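Side-chain contacts in carboxymuconolactone decarboxylase family protein (Thermotoga maritima, PDB 1VKE), which probably acts as an AhpD-like oxidoreductase with peroxiredoxin-type activity, possibly in the antioxidative response: residues E[58-63]-E[93-98]; E[77-82]-E[112-117]. All coordinates share one frame; numbering follows the deposited sequence.

Interaction 1: E[58-63]-E[93-98]; sequences KELMGL and FEALDI
Leu60 and Ala95 bring the two helical segments nearest at their CA atoms, 6.8 Å apart, and Leu63 and Leu96 follow with 7.7 Å between their CA atoms. Nothing polar passes between the segments: no hydrogen bond links them, and the contact is made of four buried apolar side chains covering 144 Å² in all. At the first pair a single branch of Leu60 does the touching. Its CD2 methyl lies 4.2 Å from Ala95 CB, and the short alanine side chain, pointing toward the other helix, is consistent with the close approach of the backbones here. One turn on from Leu60, Leu63 takes the CD2 methyl of Leu96, the residue after Ala95, into its fork, 4.1 Å from Leu63 CG and almost as near to both terminal methyls, CD1 and CD2. Leu63 offers that fork because its CG stands anti to the backbone N (chi1 178°), which extends the branched end across the gap. The two leucine side chains cross obliquely at ordinary van der Waals distance. Leu60 also packs on Met61 of the second subunit, and Lys58 and Glu94 form reciprocal salt bridges with that subunit. Within the chain, Leu63 leans on Ile75 and Leu79, and Leu96 reaches Leu111, so the contact joins helices 55-68 and 89-103, with helix 72-84 against Leu63 and helix 108-127 against Leu96.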
loop_
_atom_site.group_PDB
_atom_site.type_symbol
_atom_site.label_atom_id
_atom_site.label_comp_id
_atom_site.label_asym_id
_atom_site.label_seq_id
_atom_site.Cartn_x
_atom_site.Cartn_y
_atom_site.Cartn_z
ATOM N N LYS E 58 -0.024 -23.370 0.503
ATOM C CA LYS E 58 -0.941 -22.239 0.781
ATOM C C LYS E 58 -0.375 -21.304 1.862
ATOM O O LYS E 58 -0.475 -20.054 1.751
ATOM C CB LYS E 58 -2.347 -22.733 1.126
ATOM C CG LYS E 58 -3.075 -23.386 -0.018
ATOM C CD LYS E 58 -4.522 -23.641 0.316
ATOM C CE LYS E 58 -5.265 -24.318 -0.820
ATOM N NZ LYS E 58 -6.760 -24.322 -0.714
ATOM N N GLU E 59 0.241 -21.881 2.887
ATOM C CA GLU E 59 0.851 -21.041 3.942
ATOM C C GLU E 59 2.061 -20.238 3.437
ATOM O O GLU E 59 2.245 -19.089 3.832
ATOM C CB GLU E 59 1.160 -21.875 5.173
ATOM C CG GLU E 59 -0.101 -22.411 5.849
ATOM C CD GLU E 59 -0.947 -21.358 6.587
ATOM O OE1 GLU E 59 -0.488 -20.209 6.719
ATOM O OE2 GLU E 59 -2.058 -21.708 7.081
ATOM N N LEU E 60 2.843 -20.816 2.537
ATOM C CA LEU E 60 3.908 -20.085 1.865
ATOM C C LEU E 60 3.344 -18.948 1.002
ATOM O O LEU E 60 3.896 -17.857 0.952
ATOM C CB LEU E 60 4.779 -21.012 1.036
ATOM C CG LEU E 60 5.719 -21.881 1.874
ATOM C CD1 LEU E 60 6.178 -23.029 0.963
ATOM C CD2 LEU E 60 6.912 -21.100 2.415
ATOM N N MET E 61 2.220 -19.162 0.337
ATOM C CA MET E 61 1.543 -18.059 -0.369
ATOM C C MET E 61 1.052 -16.972 0.561
ATOM O O MET E 61 1.189 -15.788 0.248
ATOM C CB MET E 61 0.379 -18.599 -1.216
ATOM C CG MET E 61 0.835 -19.492 -2.340
ATOM S SD MET E 61 -0.589 -20.316 -3.124
ATOM C CE MET E 61 0.303 -21.019 -4.495
ATOM N N GLY E 62 0.487 -17.358 1.703
ATOM C CA GLY E 62 0.094 -16.398 2.704
ATOM C C GLY E 62 1.316 -15.553 3.126
ATOM O O GLY E 62 1.241 -14.325 3.368
ATOM N N LEU E 63 2.453 -16.222 3.283
ATOM C CA LEU E 63 3.699 -15.537 3.692
ATOM C C LEU E 63 4.123 -14.516 2.638
ATOM O O LEU E 63 4.460 -13.347 2.963
ATOM C CB LEU E 63 4.820 -16.556 3.925
ATOM C CG LEU E 63 6.186 -16.000 4.306
ATOM C CD1 LEU E 63 6.128 -15.239 5.587
ATOM C CD2 LEU E 63 7.197 -17.125 4.468
ATOM N N PHE E 93 13.041 -19.045 2.552
ATOM C CA PHE E 93 13.865 -17.974 1.965
ATOM C C PHE E 93 13.610 -17.802 0.473
ATOM O O PHE E 93 13.573 -16.674 -0.002
ATOM C CB PHE E 93 15.359 -18.169 2.222
ATOM C CG PHE E 93 15.765 -18.194 3.678
ATOM C CD1 PHE E 93 15.125 -17.461 4.634
ATOM C CD2 PHE E 93 16.855 -18.960 4.061
ATOM C CE1 PHE E 93 15.542 -17.514 5.968
ATOM C CE2 PHE E 93 17.278 -19.001 5.392
ATOM C CZ PHE E 93 16.611 -18.267 6.337
ATOM N N GLU E 94 13.339 -18.887 -0.246
ATOM C CA GLU E 94 13.015 -18.767 -1.687
ATOM C C GLU E 94 11.723 -18.021 -1.899
ATOM O O GLU E 94 11.603 -17.217 -2.833
ATOM C CB GLU E 94 12.960 -20.133 -2.372
ATOM C CG GLU E 94 14.331 -20.788 -2.524
ATOM C CD GLU E 94 14.317 -22.124 -3.257
ATOM O OE1 GLU E 94 13.377 -22.380 -4.036
ATOM O OE2 GLU E 94 15.265 -22.930 -3.028
ATOM N N ALA E 95 10.754 -18.242 -1.011
ATOM C CA ALA E 95 9.517 -17.466 -1.038
ATOM C C ALA E 95 9.723 -16.016 -0.661
ATOM O O ALA E 95 9.169 -15.114 -1.307
ATOM C CB ALA E 95 8.498 -18.106 -0.115
ATOM N N LEU E 96 10.513 -15.747 0.382
ATOM C CA LEU E 96 10.731 -14.385 0.828
ATOM C C LEU E 96 11.478 -13.581 -0.263
ATOM O O LEU E 96 11.294 -12.367 -0.367
ATOM C CB LEU E 96 11.489 -14.345 2.167
ATOM C CG LEU E 96 10.737 -14.795 3.428
ATOM C CD1 LEU E 96 11.686 -14.972 4.627
ATOM C CD2 LEU E 96 9.604 -13.805 3.747
ATOM N N ASP E 97 12.342 -14.252 -1.019
ATOM C CA ASP E 97 13.087 -13.596 -2.117
ATOM C C ASP E 97 12.143 -13.077 -3.203
ATOM O O ASP E 97 12.345 -11.985 -3.743
ATOM C CB ASP E 97 14.068 -14.551 -2.763
ATOM C CG ASP E 97 15.384 -14.648 -2.043
ATOM O OD1 ASP E 97 15.715 -13.754 -1.230
ATOM O OD2 ASP E 97 16.181 -15.588 -2.305
ATOM N N ILE E 98 11.082 -13.834 -3.494
ATOM C CA ILE E 98 10.055 -13.390 -4.439
ATOM C C ILE E 98 9.383 -12.147 -3.894
ATOM O O ILE E 98 9.210 -11.161 -4.595
ATOM C CB ILE E 98 9.037 -14.533 -4.732
ATOM C CG1 ILE E 98 9.669 -15.604 -5.633
ATOM C CG2 ILE E 98 7.817 -13.989 -5.384
ATOM C CD1 ILE E 98 8.946 -16.944 -5.679
#

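Interaction 2: E[77-82]-E[112-117]; sequences YHLVRC and RRAVGF
The CD1 methyl of Leu79 meets the ring edge of Phe117, in the plane of the ring and 3.9 Å from Phe117 CD2. The same methyl also lies against the other helix one turn earlier, 4.0 Å from Ala114 CB and 3.3 Å from the backbone Ala114 O, so one branch of one leucine fills the notch between Ala114 and the aromatic ring. The two longer side chains run past each other in opposite directions. Phe117 CG is anti to the backbone N (chi1 -169°), which carries the ring across to helix 72-84, where Val80 CG2 meets it near its plane, 3.8 Å from Phe117 CE2. Leu79 and Val80 thus line neighbouring parts of the rim, and neither sits over a face. Cutting Phe117 back to an alanine is likely to leave the Leu79 and Val80 methyls without the ring edge they meet and to open a gap between the helices. The segment axes pass 10.6 Å apart at a crossing angle of -38°, a wide spacing that the phenylalanine and leucine bridge. Tyr15 of helix 15-28 packs on both Val80 and Phe117. Cys71 and Cys74 form a disulfide, and His78 completes the Cys-X-X-Cys-X-X-X-His pattern familiar from AhpD-like proteins; the contact therefore packs the helix at the Cys-X-X-Cys pair, probably the redox site as in AhpD relatives, against helix 108-127 in that family's all-helical fold.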
loop_
_atom_site.group_PDB
_atom_site.type_symbol
_atom_site.label_atom_id
_atom_site.label_comp_id
_atom_site.label_asym_id
_atom_site.label_seq_id
_atom_site.Cartn_x
_atom_site.Cartn_y
_atom_site.Cartn_z
ATOM N N TYR E 77 2.279 -14.973 11.714
ATOM C CA TYR E 77 1.283 -16.006 11.707
ATOM C C TYR E 77 1.657 -17.044 10.647
ATOM O O TYR E 77 1.722 -18.245 10.904
ATOM C CB TYR E 77 -0.146 -15.453 11.383
ATOM C CG TYR E 77 -1.123 -16.590 11.229
ATOM C CD1 TYR E 77 -1.735 -17.166 12.323
ATOM C CD2 TYR E 77 -1.470 -17.067 9.959
ATOM C CE1 TYR E 77 -2.592 -18.279 12.170
ATOM C CE2 TYR E 77 -2.320 -18.170 9.813
ATOM C CZ TYR E 77 -2.877 -18.745 10.921
ATOM O OH TYR E 77 -3.746 -19.815 10.808
ATOM N N HIS E 78 1.902 -16.597 9.416
ATOM C CA HIS E 78 2.217 -17.593 8.352
ATOM C C HIS E 78 3.561 -18.289 8.542
ATOM O O HIS E 78 3.721 -19.444 8.129
ATOM C CB HIS E 78 2.077 -16.947 6.989
ATOM C CG HIS E 78 0.664 -16.624 6.674
ATOM N ND1 HIS E 78 -0.298 -17.591 6.434
ATOM C CD2 HIS E 78 0.030 -15.432 6.575
ATOM C CE1 HIS E 78 -1.458 -16.994 6.234
ATOM N NE2 HIS E 78 -1.281 -15.682 6.278
ATOM N N LEU E 79 4.529 -17.619 9.154
ATOM C CA LEU E 79 5.789 -18.287 9.478
ATOM C C LEU E 79 5.526 -19.413 10.444
ATOM O O LEU E 79 6.075 -20.519 10.305
ATOM C CB LEU E 79 6.825 -17.330 10.111
ATOM C CG LEU E 79 7.640 -16.489 9.132
ATOM C CD1 LEU E 79 8.461 -15.416 9.871
ATOM C CD2 LEU E 79 8.550 -17.366 8.244
ATOM N N VAL E 80 4.734 -19.165 11.484
ATOM C CA VAL E 80 4.422 -20.284 12.414
ATOM C C VAL E 80 3.834 -21.476 11.640
ATOM O O VAL E 80 4.236 -22.628 11.820
ATOM C CB VAL E 80 3.469 -19.840 13.557
ATOM C CG1 VAL E 80 3.035 -20.986 14.413
ATOM C CG2 VAL E 80 4.140 -18.775 14.387
ATOM N N ARG E 81 2.840 -21.186 10.793
ATOM C CA ARG E 81 2.147 -22.263 10.090
ATOM C C ARG E 81 3.108 -22.966 9.137
ATOM O O ARG E 81 3.072 -24.208 9.002
ATOM C CB ARG E 81 1.008 -21.665 9.271
ATOM C CG ARG E 81 -0.121 -21.120 10.092
ATOM C CD ARG E 81 -0.947 -22.208 10.747
ATOM N NE ARG E 81 -1.481 -23.114 9.710
ATOM C CZ ARG E 81 -1.187 -24.413 9.585
ATOM N NH1 ARG E 81 -0.407 -25.028 10.459
ATOM N NH2 ARG E 81 -1.722 -25.103 8.589
ATOM N N CYS E 82 3.974 -22.204 8.448
ATOM C CA CYS E 82 4.965 -22.834 7.533
ATOM C C CYS E 82 5.884 -23.801 8.310
ATOM O O CYS E 82 6.160 -24.928 7.887
ATOM C CB CYS E 82 5.831 -21.802 6.850
ATOM S SG CYS E 82 4.935 -20.859 5.543
ATOM N N ARG E 112 13.762 -8.523 7.660
ATOM C CA ARG E 112 14.623 -8.617 8.841
ATOM C C ARG E 112 13.868 -9.163 10.033
ATOM O O ARG E 112 14.345 -10.085 10.734
ATOM C CB ARG E 112 15.196 -7.244 9.182
ATOM C CG ARG E 112 15.821 -7.117 10.564
ATOM C CD ARG E 112 16.290 -5.696 10.893
ATOM N NE ARG E 112 15.476 -5.048 11.931
ATOM C CZ ARG E 112 14.274 -4.477 11.760
ATOM N NH1 ARG E 112 13.664 -4.465 10.582
ATOM N NH2 ARG E 112 13.673 -3.923 12.810
ATOM N N ARG E 113 12.691 -8.621 10.282
ATOM C CA ARG E 113 11.882 -9.093 11.385
ATOM C C ARG E 113 11.461 -10.536 11.161
ATOM O O ARG E 113 11.416 -11.332 12.106
ATOM C CB ARG E 113 10.665 -8.166 11.593
ATOM C CG ARG E 113 11.105 -6.865 12.182
ATOM C CD ARG E 113 10.016 -6.109 12.780
ATOM N NE ARG E 113 9.289 -5.426 11.744
ATOM C CZ ARG E 113 9.583 -4.204 11.295
ATOM N NH1 ARG E 113 10.617 -3.521 11.747
ATOM N NH2 ARG E 113 8.832 -3.665 10.359
ATOM N N ALA E 114 11.148 -10.882 9.928
ATOM C CA ALA E 114 10.734 -12.237 9.593
ATOM C C ALA E 114 11.842 -13.248 9.894
ATOM O O ALA E 114 11.567 -14.310 10.452
ATOM C CB ALA E 114 10.315 -12.334 8.136
ATOM N N VAL E 115 13.067 -12.915 9.505
ATOM C CA VAL E 115 14.202 -13.820 9.708
ATOM C C VAL E 115 14.476 -13.989 11.187
ATOM O O VAL E 115 14.708 -15.119 11.654
ATOM C CB VAL E 115 15.437 -13.361 8.909
ATOM C CG1 VAL E 115 16.678 -14.139 9.360
ATOM C CG2 VAL E 115 15.168 -13.635 7.424
ATOM N N GLY E 116 14.357 -12.917 11.933
ATOM C CA GLY E 116 14.507 -12.947 13.387
ATOM C C GLY E 116 13.497 -13.837 14.087
ATOM O O GLY E 116 13.836 -14.642 14.977
ATOM N N PHE E 117 12.254 -13.736 13.642
ATOM C CA PHE E 117 11.197 -14.537 14.176
ATOM C C PHE E 117 11.378 -15.997 13.818
ATOM O O PHE E 117 11.203 -16.867 14.665
ATOM C CB PHE E 117 9.861 -14.041 13.675
ATOM C CG PHE E 117 8.708 -14.642 14.382
ATOM C CD1 PHE E 117 8.528 -14.440 15.745
ATOM C CD2 PHE E 117 7.815 -15.440 13.714
ATOM C CE1 PHE E 117 7.455 -15.020 16.419
ATOM C CE2 PHE E 117 6.726 -16.009 14.377
ATOM C CZ PHE E 117 6.546 -15.799 15.722
#

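In the fold
From the N terminus the chain passes through helices 15-28 and 35-46 before reaching helix 55-68, where interaction 1 begins. Interaction 1 closes on helix 89-103, with helix 72-84 lying between its two segments in sequence. Interaction 2 starts within that loop, on helix 72-84, and closes on helix 108-127 beyond it, so the two contacts cross, each pairing a helix with the next but one. The crossing is stitched together by Glu59, on segment 58-63, which forms a probable hydrogen bond to His78 and a salt bridge to Arg81, both on segment 77-82. Together they gather four successive helices into one bundle, and residues of both also meet the third subunit.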